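Local coordinates for protein glycosaminoglycan xylosylkinase (Hydra vulgaris, PDB 5XOM) that probably transfers phosphate from ATP to xylose in the linkage region of proteoglycan glycosaminoglycans, as a member of the Fam20 family of secretory-pathway kinases, at residues Leu74-Ala80 with Pro152-Arg156; Gly88-Leu94 with Tyr187-Cys193; Tyr115-Lys119 with Ile352-Thr357; Phe147-Pro151 with Met291-Asn297; Leu329-Thr333 with Leu368-Gln372. All coordinates share one frame; numbering follows the deposited sequence.

How the contacts relate
Contacts 1 and 4 are the buried ones, and they adjoin in sequence: the chain passes from the loop 147-151 through P152 into strand 153-159. The centre of contact 4 is about 6 Å from that of the chain; it combines aromatic and sulfur packing with hydrogen bonds, while contact 1 joins a helix to an edge strand. Contact 3, partly buried, is carried mostly by one arginine on loop carbonyls, and its I352 packs on the backbone of contact 1 at G155 and R156. Contacts 2 and 5 lie farther out, on opposite sides of the chain's centre: contact 2 is loop against disulfide turn, whereas contact 5 sets helix on helix with largely apolar side chains.

Contact 1: residues Leu74-Ala80 with Pro152-Arg156; sequences LKAMSSA and PVVGR
The backbone oxygen of A80 is held by two nitrogens of R156, whose guanidinium comes end-on: NH1 lies 3.0 Å from A80 O and NH2 lies 3.1 Å from A80 O. The NH1 bond runs in the carbonyl plane on a lone pair, while the NH2 donor is tilted from that plane. NH1 also donates to M77 O at 3.0 Å, bent to 136° at the hydrogen. Both acceptors sit near the guanidinium plane, and S78 O lies over one face, 3.3 Å from R156 CD. R156 gets there fully extended, CG opposite its own N (chi1 -180°), and E163 forms a salt bridge with NH2. Since 74-79 is the last part of a helix and A80 the first residue beyond it, the cation faces carbonyls at a helix C-terminus, where its charge is probably favourable.

Farther along, the contact turns apolar. M77 lays its CB on V154 CG1 at 3.8 Å and bends at its last torsion, bringing CE to 3.5 Å from P152 O and SD to P152 CB, the two side chains crossing at about a right angle. L74 crosses P152 in the same way, its CD2 3.9 Å from P152 CB. A water hydrogen-bonded to S78 OG and donating to G155 O bridges the serine side chain and the strand backbone. F45 of the second subunit packs on L74, S78 and V154. Helix 67-79 thus lies along strand 153-159, their local axes 34° apart, with that strand at one edge of the five-stranded antiparallel sheet characteristic of a kinase N-lobe.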
# COMPACT_ATOMS: atom_id res chain seq x y z
N LEU A 74 -2.35 12.31 -5.28
CA LEU A 74 -1.64 13.49 -5.78
C LEU A 74 -1.95 13.75 -7.25
O LEU A 74 -2.14 14.90 -7.67
CB LEU A 74 -0.13 13.32 -5.58
CG LEU A 74 0.37 13.17 -4.14
CD1 LEU A 74 1.90 13.09 -4.11
CD2 LEU A 74 -0.12 14.36 -3.29
N LYS A 75 -2.01 12.69 -8.06
CA LYS A 75 -2.34 12.85 -9.47
C LYS A 75 -3.72 13.46 -9.65
O LYS A 75 -3.93 14.32 -10.51
CB LYS A 75 -2.25 11.50 -10.19
CG LYS A 75 -2.51 11.57 -11.70
CD LYS A 75 -2.38 10.17 -12.30
CE LYS A 75 -2.65 10.18 -13.79
NZ LYS A 75 -1.67 11.04 -14.49
N ALA A 76 -4.69 13.03 -8.83
CA ALA A 76 -6.03 13.59 -8.94
C ALA A 76 -6.05 15.06 -8.53
O ALA A 76 -6.72 15.88 -9.17
CB ALA A 76 -7.01 12.79 -8.09
N MET A 77 -5.35 15.40 -7.44
CA MET A 77 -5.23 16.81 -7.05
C MET A 77 -4.60 17.63 -8.17
O MET A 77 -4.97 18.79 -8.38
CB MET A 77 -4.40 16.95 -5.77
CG MET A 77 -5.02 16.32 -4.53
SD MET A 77 -3.78 16.17 -3.22
CE MET A 77 -3.49 17.91 -2.81
N SER A 78 -3.62 17.06 -8.87
CA SER A 78 -2.89 17.80 -9.89
C SER A 78 -3.78 18.15 -11.07
O SER A 78 -3.62 19.24 -11.65
CB SER A 78 -1.69 16.98 -10.34
OG SER A 78 -1.15 17.51 -11.53
N SER A 79 -4.73 17.29 -11.43
CA SER A 79 -5.48 17.46 -12.67
C SER A 79 -6.97 17.72 -12.50
O SER A 79 -7.62 18.09 -13.48
CB SER A 79 -5.29 16.23 -13.57
OG SER A 79 -5.76 15.06 -12.92
N ALA A 80 -7.54 17.55 -11.31
CA ALA A 80 -8.98 17.70 -11.13
C ALA A 80 -9.46 19.10 -11.51
O ALA A 80 -8.80 20.10 -11.23
CB ALA A 80 -9.38 17.40 -9.69
N PRO A 152 -1.92 15.41 2.20
CA PRO A 152 -1.27 15.51 0.86
C PRO A 152 -1.24 16.92 0.30
O PRO A 152 -2.20 17.68 0.40
CB PRO A 152 -2.13 14.58 0.00
CG PRO A 152 -2.69 13.57 0.96
CD PRO A 152 -2.71 14.18 2.35
N VAL A 153 -0.10 17.27 -0.31
CA VAL A 153 0.13 18.57 -0.94
C VAL A 153 0.67 18.35 -2.35
O VAL A 153 1.56 17.52 -2.56
CB VAL A 153 1.12 19.42 -0.13
CG1 VAL A 153 1.29 20.80 -0.76
CG2 VAL A 153 0.68 19.53 1.34
N VAL A 154 0.17 19.13 -3.31
CA VAL A 154 0.70 19.10 -4.67
C VAL A 154 0.91 20.52 -5.18
O VAL A 154 0.14 21.43 -4.85
CB VAL A 154 -0.23 18.31 -5.62
CG1 VAL A 154 -1.36 19.19 -6.16
CG2 VAL A 154 0.56 17.75 -6.76
N GLY A 155 1.97 20.70 -5.96
CA GLY A 155 2.16 21.94 -6.69
C GLY A 155 1.32 21.95 -7.95
O GLY A 155 1.01 20.91 -8.54
N ARG A 156 0.92 23.15 -8.36
CA ARG A 156 0.12 23.23 -9.57
C ARG A 156 0.17 24.63 -10.16
O ARG A 156 0.19 25.62 -9.42
CB ARG A 156 -1.32 22.85 -9.27
CG ARG A 156 -2.22 22.90 -10.46
CD ARG A 156 -3.51 22.15 -10.15
NE ARG A 156 -4.58 22.49 -11.06
CZ ARG A 156 -5.78 21.91 -11.04
NH1 ARG A 156 -6.08 20.95 -10.16
NH2 ARG A 156 -6.71 22.28 -11.92
O HOH W 1 -0.32 20.13 -10.96

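Contact 2: residues Gly88-Leu94 with Tyr187-Cys193; sequences GYKGTQL and YGKCLYC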
# COMPACT_ATOMS: atom_id res chain seq x y z
N GLY A 88 -11.70 33.62 2.54
CA GLY A 88 -12.32 33.89 3.82
C GLY A 88 -11.80 35.14 4.51
O GLY A 88 -10.73 35.67 4.19
N TYR A 89 -12.56 35.58 5.52
CA TYR A 89 -12.18 36.72 6.34
C TYR A 89 -11.30 36.31 7.51
O TYR A 89 -10.58 37.15 8.06
CB TYR A 89 -13.42 37.44 6.88
CG TYR A 89 -14.21 38.23 5.86
CD1 TYR A 89 -13.88 39.56 5.57
CD2 TYR A 89 -15.29 37.67 5.20
CE1 TYR A 89 -14.61 40.29 4.64
CE2 TYR A 89 -16.02 38.39 4.27
CZ TYR A 89 -15.68 39.70 3.99
OH TYR A 89 -16.41 40.42 3.07
N LYS A 90 -11.35 35.04 7.89
CA LYS A 90 -10.60 34.53 9.02
C LYS A 90 -9.16 34.24 8.62
O LYS A 90 -8.86 33.93 7.46
CB LYS A 90 -11.25 33.25 9.56
CG LYS A 90 -11.32 32.09 8.55
CD LYS A 90 -12.50 32.19 7.59
CE LYS A 90 -12.49 31.05 6.58
NZ LYS A 90 -13.66 31.13 5.67
N GLY A 91 -8.26 34.35 9.59
CA GLY A 91 -6.88 34.00 9.38
C GLY A 91 -6.00 35.21 9.12
O GLY A 91 -6.46 36.35 8.97
N THR A 92 -4.70 34.93 9.05
CA THR A 92 -3.68 35.94 8.86
C THR A 92 -3.08 35.93 7.47
O THR A 92 -2.43 36.91 7.08
CB THR A 92 -2.55 35.70 9.87
OG1 THR A 92 -1.38 36.44 9.49
CG2 THR A 92 -2.20 34.21 9.92
N GLN A 93 -3.30 34.86 6.70
CA GLN A 93 -2.56 34.60 5.48
C GLN A 93 -3.48 34.63 4.27
O GLN A 93 -4.63 34.18 4.33
CB GLN A 93 -1.84 33.26 5.57
CG GLN A 93 -0.76 33.26 6.64
CD GLN A 93 0.28 34.35 6.40
OE1 GLN A 93 0.80 34.50 5.30
NE2 GLN A 93 0.58 35.11 7.45
N LEU A 94 -2.97 35.14 3.15
CA LEU A 94 -3.73 35.14 1.92
C LEU A 94 -3.75 33.73 1.34
O LEU A 94 -2.69 33.11 1.17
CB LEU A 94 -3.15 36.12 0.91
CG LEU A 94 -3.76 36.10 -0.48
CD1 LEU A 94 -5.26 36.31 -0.38
CD2 LEU A 94 -3.13 37.20 -1.34
N TYR A 187 -5.88 39.69 -3.83
CA TYR A 187 -5.36 40.02 -2.51
C TYR A 187 -6.20 39.52 -1.33
O TYR A 187 -5.77 39.70 -0.19
CB TYR A 187 -5.16 41.54 -2.37
CG TYR A 187 -6.41 42.38 -2.51
CD1 TYR A 187 -7.25 42.60 -1.42
CD2 TYR A 187 -6.72 43.00 -3.71
CE1 TYR A 187 -8.38 43.39 -1.54
CE2 TYR A 187 -7.85 43.79 -3.84
CZ TYR A 187 -8.67 43.98 -2.75
OH TYR A 187 -9.80 44.77 -2.88
N GLY A 188 -7.36 38.90 -1.57
CA GLY A 188 -8.12 38.25 -0.49
C GLY A 188 -8.77 39.21 0.49
O GLY A 188 -8.77 40.43 0.32
N LYS A 189 -9.34 38.63 1.56
CA LYS A 189 -10.04 39.40 2.59
C LYS A 189 -9.65 39.01 4.01
O LYS A 189 -10.42 39.29 4.95
CB LYS A 189 -11.55 39.29 2.40
CG LYS A 189 -12.03 39.96 1.14
CD LYS A 189 -13.52 39.85 0.95
CE LYS A 189 -13.95 40.69 -0.24
NZ LYS A 189 -13.54 42.11 -0.01
N CYS A 190 -8.49 38.40 4.21
CA CYS A 190 -8.00 38.01 5.53
C CYS A 190 -7.59 39.25 6.33
O CYS A 190 -7.64 40.38 5.85
CB CYS A 190 -6.84 37.03 5.37
SG CYS A 190 -5.29 37.83 4.91
N LEU A 191 -7.18 39.02 7.59
CA LEU A 191 -6.90 40.14 8.50
C LEU A 191 -5.86 41.09 7.93
O LEU A 191 -6.04 42.32 7.97
CB LEU A 191 -6.42 39.63 9.85
CG LEU A 191 -7.35 38.85 10.77
CD1 LEU A 191 -6.55 38.32 11.97
CD2 LEU A 191 -8.56 39.71 11.19
N TYR A 192 -4.75 40.56 7.42
CA TYR A 192 -3.69 41.40 6.88
C TYR A 192 -3.76 41.52 5.37
O TYR A 192 -2.88 42.13 4.76
CB TYR A 192 -2.32 40.83 7.27
CG TYR A 192 -2.14 40.71 8.76
CD1 TYR A 192 -2.59 41.70 9.61
CD2 TYR A 192 -1.52 39.61 9.32
CE1 TYR A 192 -2.43 41.59 10.98
CE2 TYR A 192 -1.36 39.50 10.70
CZ TYR A 192 -1.82 40.50 11.52
OH TYR A 192 -1.66 40.39 12.89
N CYS A 193 -4.82 41.00 4.76
CA CYS A 193 -4.96 41.06 3.32
C CYS A 193 -5.32 42.48 2.90
O CYS A 193 -6.20 43.11 3.48
CB CYS A 193 -6.03 40.06 2.87
SG CYS A 193 -5.48 38.32 2.93
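Y89 and K189 lie side by side and point the same way, the lysine chain running along the phenol: K189 CB sits over the ring face, 4.2 Å from its centroid and 26° off the normal, in a CH-pi contact, and K189 CD reaches Y89 OH at 3.6 Å. The backbones also meet here, Y89 CA directing its hydrogen at K189 O. T92 approaches Y192 differently. Its OG1, opposite the backbone N (chi1 165°), comes to the ring edge near the plane, 3.2 Å from CD2 of Y192. Between these two pairs L191 N donates to G91 O at 3.1 Å with an N-H...O angle of 164°. Loop 88-94 joins strands 82-86 and 96-100, the place where protein kinases carry their glycine-rich loop, and it lies against a type I turn, C190 to C193, closed by a disulfide. The C190 sulfur lies against the backbone at T92 and Q93, and C193 SG is 3.8 Å from L94 CB. L94 drives CD1 to 3.5 Å from G188 CA, tighter than usual for carbons; G188, at positive phi and without a side chain, lets that methyl come so close. K171 of helix 170-173 packs on both Y89 and K189.

Contact 3: residues Tyr115-Lys119 with Ile352-Thr357; sequences YSRNK and IYPILT
R117 reaches across with NE and NH2, both donating to one oxygen: NE is 2.8 Å from P354 O with an N-H...O angle of 154°, and NH2 is 3.1 Å from P354 O. The grip is side-on, and P354 O lies near the guanidinium plane, though both donors are tilted out of the carbonyl plane. NH2 also makes a weak bond, 128° at the hydrogen, to I352 O, while its salt bridge to E207 supplies the anionic partner. The chain bends at chi2 (-74°), which brings the group up to the loop instead of straight out from the turn S116-K119. CD then meets I355 O at 3.4 Å; that carbonyl accepts from N133 ND2. A water adds a second polar link: it donates to R117 O at 2.9 Å and accepts from T357 N. Beside it T357 CG2 packs 3.4 Å from R117 O. T357 is the N-cap of helix 358-382, its OG1 weakly bonded to H360 N. The peptide before P354 is cis; I352 O and P354 O both lie at the edge of the guanidinium. The contact is therefore chiefly polar and directional: one guanidinium on backbone oxygens plus a water bridge, with T357 CG2 the main apolar group.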
# COMPACT_ATOMS: atom_id res chain seq x y z
N TYR A 115 7.15 34.31 -3.06
CA TYR A 115 8.57 34.63 -3.04
C TYR A 115 9.27 33.84 -4.13
O TYR A 115 8.77 32.81 -4.59
CB TYR A 115 9.23 34.28 -1.70
CG TYR A 115 8.73 34.98 -0.46
CD1 TYR A 115 9.00 36.33 -0.24
CD2 TYR A 115 8.00 34.30 0.49
CE1 TYR A 115 8.55 36.96 0.90
CE2 TYR A 115 7.54 34.93 1.63
CZ TYR A 115 7.82 36.26 1.84
OH TYR A 115 7.37 36.89 2.98
N SER A 116 10.45 34.32 -4.51
CA SER A 116 11.36 33.50 -5.29
C SER A 116 11.88 32.33 -4.44
O SER A 116 11.89 32.39 -3.20
CB SER A 116 12.56 34.32 -5.77
OG SER A 116 12.13 35.44 -6.52
N ARG A 117 12.36 31.29 -5.13
CA ARG A 117 12.90 30.13 -4.42
C ARG A 117 14.11 30.49 -3.58
O ARG A 117 14.35 29.86 -2.55
CB ARG A 117 13.31 29.04 -5.40
CG ARG A 117 12.16 28.38 -6.10
CD ARG A 117 11.38 27.42 -5.16
NE ARG A 117 10.55 26.55 -5.97
CZ ARG A 117 9.39 26.92 -6.47
NH1 ARG A 117 8.88 28.12 -6.23
NH2 ARG A 117 8.70 26.07 -7.22
N ASN A 118 14.87 31.50 -3.98
CA ASN A 118 16.10 31.83 -3.29
C ASN A 118 15.96 33.03 -2.35
O ASN A 118 16.97 33.55 -1.89
CB ASN A 118 17.22 32.07 -4.30
CG ASN A 118 16.96 33.26 -5.19
OD1 ASN A 118 15.85 33.77 -5.25
ND2 ASN A 118 18.00 33.71 -5.88
N LYS A 119 14.74 33.46 -2.06
CA LYS A 119 14.55 34.54 -1.10
C LYS A 119 15.05 34.13 0.28
O LYS A 119 14.74 33.04 0.76
CB LYS A 119 13.07 34.92 -1.01
CG LYS A 119 12.80 36.10 -0.08
CD LYS A 119 13.46 37.36 -0.64
CE LYS A 119 12.82 38.64 -0.11
NZ LYS A 119 13.31 39.03 1.24
N ILE A 352 5.76 21.43 -9.96
CA ILE A 352 6.40 22.73 -9.96
C ILE A 352 7.85 22.64 -9.49
O ILE A 352 8.47 23.66 -9.17
CB ILE A 352 5.60 23.76 -9.15
CG1 ILE A 352 5.69 23.49 -7.65
CG2 ILE A 352 4.13 23.78 -9.61
CD1 ILE A 352 5.03 24.56 -6.80
N TYR A 353 8.41 21.43 -9.46
CA TYR A 353 9.83 21.20 -9.15
C TYR A 353 10.76 22.02 -10.04
O TYR A 353 10.48 22.17 -11.24
CB TYR A 353 10.13 19.70 -9.29
CG TYR A 353 11.55 19.31 -9.01
CD1 TYR A 353 11.96 19.00 -7.72
CD2 TYR A 353 12.49 19.21 -10.04
CE1 TYR A 353 13.27 18.63 -7.45
CE2 TYR A 353 13.80 18.84 -9.79
CZ TYR A 353 14.18 18.55 -8.49
OH TYR A 353 15.48 18.18 -8.23
N PRO A 354 11.90 22.50 -9.51
CA PRO A 354 12.48 22.40 -8.15
C PRO A 354 11.63 23.02 -7.04
O PRO A 354 11.07 24.11 -7.21
CB PRO A 354 13.83 23.13 -8.26
CG PRO A 354 14.03 23.47 -9.68
CD PRO A 354 12.79 23.22 -10.45
N ILE A 355 11.56 22.33 -5.91
CA ILE A 355 10.78 22.78 -4.76
C ILE A 355 11.64 23.56 -3.78
O ILE A 355 11.20 24.58 -3.24
CB ILE A 355 10.12 21.56 -4.09
CG1 ILE A 355 9.24 20.79 -5.08
CG2 ILE A 355 9.31 21.99 -2.87
CD1 ILE A 355 8.19 21.62 -5.77
N LEU A 356 12.86 23.09 -3.53
CA LEU A 356 13.79 23.73 -2.61
C LEU A 356 15.11 23.98 -3.31
O LEU A 356 15.53 23.21 -4.18
CB LEU A 356 14.05 22.88 -1.35
CG LEU A 356 12.90 22.55 -0.41
CD1 LEU A 356 13.33 21.50 0.62
CD2 LEU A 356 12.42 23.81 0.27
N THR A 357 15.77 25.07 -2.93
CA THR A 357 17.14 25.29 -3.37
C THR A 357 18.06 24.30 -2.67
O THR A 357 17.74 23.74 -1.62
CB THR A 357 17.61 26.70 -3.04
OG1 THR A 357 17.55 26.90 -1.62
CG2 THR A 357 16.73 27.75 -3.72
O HOH W 2 13.74 27.12 -1.81

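Contact 4: residues Phe147-Pro151 with Met291-Asn297; sequences FYRAP and MVIHLDN
R149 O and H294 N join the two segments by a 2.8 Å hydrogen bond, in which the donor lies above the carbonyl plane. H294 is the centre of an inverse gamma turn, and the chain around it, leaving strand 289-292, probably corresponds to the approach to the DFG loop of other kinases; the partner loop follows helix 132-144, which would correspond to their C helix.

Among ring contacts, H294 turns its edge to the face of F147, an offset edge-to-face pair with planes at 88° and centroids 5.6 Å apart. R149 CB lies over a face of H294, 4.1 Å from the ring centroid, in a CH-pi contact, and F269 stacks on the same imidazole. F147 CD1 sits 3.7 Å above the centre of the R149 guanidinium plane.

Sulfur and apolar packing comes next. M291 crosses the R149 chain, SD and CE each 3.5 Å from R149 CG; its chi3 (76°) curls the methyl back to reach it. P151 and L295 cross at about a right angle, CG of the proline touching CD1 of the leucine.

Polar ends are held by several partners. R149 NE donates to F147 O at 3.2 Å, and NH1 forms a salt bridge with D265 and binds a water that donates to V292 O. Both imidazole nitrogens are hydrogen-bonded, ND1 with D142 and NE2 with T266, which would fix the ring's rotation. N297 OD1 accepts from R278, and N297 ND2 reaches H294 O at 2.9 Å from well above that carbonyl's plane.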
# COMPACT_ATOMS: atom_id res chain seq x y z
N PHE A 147 6.60 10.03 9.82
CA PHE A 147 5.58 10.59 10.71
C PHE A 147 4.18 10.33 10.16
O PHE A 147 3.28 9.96 10.91
CB PHE A 147 5.82 12.09 10.91
CG PHE A 147 7.00 12.41 11.78
CD1 PHE A 147 7.19 11.76 12.99
CD2 PHE A 147 7.93 13.36 11.38
CE1 PHE A 147 8.28 12.06 13.79
CE2 PHE A 147 9.02 13.66 12.19
CZ PHE A 147 9.20 13.01 13.39
N TYR A 148 3.98 10.55 8.86
CA TYR A 148 2.70 10.32 8.18
C TYR A 148 1.55 11.11 8.82
O TYR A 148 0.43 10.63 8.93
CB TYR A 148 2.37 8.82 8.11
CG TYR A 148 3.39 8.02 7.31
CD1 TYR A 148 3.47 8.15 5.92
CD2 TYR A 148 4.28 7.15 7.93
CE1 TYR A 148 4.41 7.45 5.19
CE2 TYR A 148 5.22 6.43 7.20
CZ TYR A 148 5.28 6.59 5.83
OH TYR A 148 6.21 5.88 5.11
N ARG A 149 1.83 12.36 9.21
CA ARG A 149 0.87 13.23 9.89
C ARG A 149 0.51 14.47 9.10
O ARG A 149 -0.11 15.38 9.67
CB ARG A 149 1.42 13.66 11.24
CG ARG A 149 1.76 12.49 12.05
CD ARG A 149 2.52 12.80 13.30
NE ARG A 149 3.13 11.54 13.66
CZ ARG A 149 3.86 11.31 14.74
NH1 ARG A 149 4.08 12.26 15.65
NH2 ARG A 149 4.35 10.10 14.91
N ALA A 150 0.92 14.57 7.85
CA ALA A 150 0.67 15.74 7.03
C ALA A 150 -0.30 15.41 5.90
O ALA A 150 -0.14 14.37 5.25
CB ALA A 150 1.99 16.26 6.43
N PRO A 151 -1.31 16.24 5.67
CA PRO A 151 -2.23 16.02 4.56
C PRO A 151 -1.47 16.16 3.18
O PRO A 151 -0.52 16.93 3.11
CB PRO A 151 -3.28 17.12 4.70
CG PRO A 151 -2.95 17.87 5.92
CD PRO A 151 -1.63 17.46 6.45
N MET A 291 -3.79 12.33 17.93
CA MET A 291 -2.50 12.62 17.32
C MET A 291 -2.43 14.07 16.88
O MET A 291 -3.36 14.57 16.25
CB MET A 291 -2.22 11.71 16.11
CG MET A 291 -0.86 11.97 15.45
SD MET A 291 -0.26 10.69 14.33
CE MET A 291 -1.27 11.02 12.92
N VAL A 292 -1.32 14.73 17.22
CA VAL A 292 -1.04 16.07 16.69
C VAL A 292 -0.63 15.95 15.23
O VAL A 292 0.25 15.15 14.88
CB VAL A 292 0.05 16.76 17.52
CG1 VAL A 292 0.33 18.17 17.00
CG2 VAL A 292 -0.32 16.76 19.00
N ILE A 293 -1.28 16.73 14.36
CA ILE A 293 -1.06 16.60 12.93
C ILE A 293 -0.22 17.77 12.45
O ILE A 293 -0.21 18.85 13.04
CB ILE A 293 -2.38 16.50 12.13
CG1 ILE A 293 -3.28 17.70 12.38
CG2 ILE A 293 -3.10 15.19 12.43
CD1 ILE A 293 -4.52 17.72 11.51
N HIS A 294 0.50 17.54 11.35
CA HIS A 294 1.37 18.54 10.74
C HIS A 294 0.56 19.29 9.69
O HIS A 294 0.69 19.09 8.48
CB HIS A 294 2.61 17.90 10.15
CG HIS A 294 3.47 17.23 11.21
ND1 HIS A 294 4.39 16.22 10.90
CD2 HIS A 294 3.55 17.44 12.55
CE1 HIS A 294 4.98 15.84 12.01
NE2 HIS A 294 4.49 16.56 13.01
N LEU A 295 -0.30 20.18 10.17
CA LEU A 295 -1.19 20.96 9.33
C LEU A 295 -0.73 22.41 9.33
O LEU A 295 -0.34 22.95 10.38
CB LEU A 295 -2.63 20.80 9.81
CG LEU A 295 -3.73 21.61 9.13
CD1 LEU A 295 -3.77 21.19 7.68
CD2 LEU A 295 -5.05 21.29 9.81
N ASP A 296 -0.73 23.03 8.15
CA ASP A 296 -0.19 24.37 7.92
C ASP A 296 1.30 24.43 8.27
O ASP A 296 1.67 24.90 9.35
CB ASP A 296 -0.96 25.43 8.71
CG ASP A 296 -0.53 26.86 8.37
OD1 ASP A 296 -1.24 27.80 8.79
OD2 ASP A 296 0.50 27.06 7.68
N ASN A 297 2.15 23.97 7.36
CA ASN A 297 3.59 23.95 7.56
C ASN A 297 4.30 24.98 6.70
O ASN A 297 5.51 24.86 6.47
CB ASN A 297 4.14 22.55 7.29
CG ASN A 297 3.36 21.46 8.00
OD1 ASN A 297 3.11 21.55 9.20
ND2 ASN A 297 2.96 20.43 7.25
O HOH W 3 2.68 14.77 16.25

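Contact 5: residues Leu329-Thr333 with Leu368-Gln372; sequences LKIAT and LLLVQ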
# COMPACT_ATOMS: atom_id res chain seq x y z
N LEU A 329 15.20 8.24 13.06
CA LEU A 329 16.23 9.28 12.98
C LEU A 329 17.62 8.67 12.85
O LEU A 329 18.49 9.25 12.19
CB LEU A 329 16.18 10.18 14.21
CG LEU A 329 14.99 11.14 14.35
CD1 LEU A 329 15.18 12.02 15.57
CD2 LEU A 329 14.80 11.98 13.11
N LYS A 330 17.85 7.51 13.47
CA LYS A 330 19.17 6.92 13.40
C LYS A 330 19.41 6.23 12.07
O LYS A 330 20.53 6.25 11.56
CB LYS A 330 19.35 5.92 14.54
CG LYS A 330 19.38 6.56 15.91
CD LYS A 330 20.52 6.03 16.76
CE LYS A 330 20.71 4.52 16.57
NZ LYS A 330 19.63 3.70 17.18
N ILE A 331 18.36 5.66 11.48
CA ILE A 331 18.44 5.15 10.11
C ILE A 331 18.71 6.28 9.13
O ILE A 331 19.46 6.11 8.16
CB ILE A 331 17.15 4.38 9.76
CG1 ILE A 331 17.08 3.07 10.55
CG2 ILE A 331 17.04 4.15 8.26
CD1 ILE A 331 15.77 2.32 10.37
N ALA A 332 18.13 7.46 9.38
CA ALA A 332 18.30 8.57 8.45
C ALA A 332 19.73 9.10 8.45
O ALA A 332 20.26 9.46 7.40
CB ALA A 332 17.31 9.69 8.79
N THR A 333 20.38 9.12 9.62
CA THR A 333 21.75 9.60 9.69
C THR A 333 22.76 8.58 9.19
O THR A 333 23.86 8.97 8.78
CB THR A 333 22.12 9.98 11.14
OG1 THR A 333 21.79 8.90 12.02
CG2 THR A 333 21.38 11.22 11.59
N LEU A 368 19.63 17.88 10.92
CA LEU A 368 19.48 16.52 11.41
C LEU A 368 20.61 16.16 12.37
O LEU A 368 20.37 15.56 13.42
CB LEU A 368 19.43 15.54 10.23
CG LEU A 368 19.39 14.04 10.54
CD1 LEU A 368 18.24 13.71 11.48
CD2 LEU A 368 19.28 13.24 9.26
N LEU A 369 21.84 16.57 12.06
CA LEU A 369 22.95 16.36 12.98
C LEU A 369 22.75 17.14 14.28
O LEU A 369 23.11 16.66 15.36
CB LEU A 369 24.28 16.73 12.34
CG LEU A 369 24.74 15.85 11.18
CD1 LEU A 369 26.10 16.31 10.68
CD2 LEU A 369 24.77 14.38 11.60
N LEU A 370 22.22 18.36 14.18
CA LEU A 370 21.95 19.12 15.39
C LEU A 370 20.89 18.45 16.25
O LEU A 370 20.93 18.56 17.49
CB LEU A 370 21.53 20.55 15.03
CG LEU A 370 22.54 21.40 14.26
CD1 LEU A 370 21.91 22.72 13.81
CD2 LEU A 370 23.81 21.65 15.09
N VAL A 371 19.93 17.75 15.63
CA VAL A 371 18.95 16.98 16.39
C VAL A 371 19.63 15.83 17.12
O VAL A 371 19.40 15.60 18.31
CB VAL A 371 17.84 16.46 15.46
CG1 VAL A 371 16.99 15.41 16.16
CG2 VAL A 371 16.97 17.60 15.00
N GLN A 372 20.49 15.10 16.41
CA GLN A 372 21.24 14.01 17.02
C GLN A 372 22.05 14.50 18.22
O GLN A 372 22.09 13.83 19.26
CB GLN A 372 22.13 13.35 15.97
CG GLN A 372 22.97 12.18 16.48
CD GLN A 372 23.74 11.50 15.36
OE1 GLN A 372 23.69 10.28 15.20
NE2 GLN A 372 24.46 12.29 14.58
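L368 fits its branched end against T333, A332 and L329 of the facing helix. Its CB points at that helix, and with CG opposite the backbone N (chi1 175°) the side chain reaches straight across. CG is the first atom to touch, 3.6 Å from T333 CG2. From there the methyls part. CD1 lies 4.0 Å from T333 CG2 and, on its other flank, 4.2 Å from L329 CD2, where the two leucines cross at a slant. CD2 meets T333 CG2 at 3.7 Å and A332 CB at 4.1 Å. The threonine methyl thus touches CG and both branches of the leucine, and close packing is concentrated there.

T333 can offer its methyl because the hydroxyl is turned back into its own helix: OG1, lodged between N and carbonyl carbon (chi1 51°), donates to K330 O at 3.0 Å. Q372, an extended chain, brings OE1 near that hydroxyl without a hydrogen bond. A second apolar pair lies one turn along, where L329 CD1 meets V371 CG1 at 3.9 Å, the side chains at about a right angle. No hydrogen bond spans the contact.

The local axes stay 10.7 Å apart at their closest, their directions 131° apart, and L329, A332, T333, L368 and V371 meet between them. Helices 323-334 and 358-382 both belong to the helical part of the Fam20 kinase fold, and helix 259-273 packs against the pair, with I268 on L329 and F271 on V371.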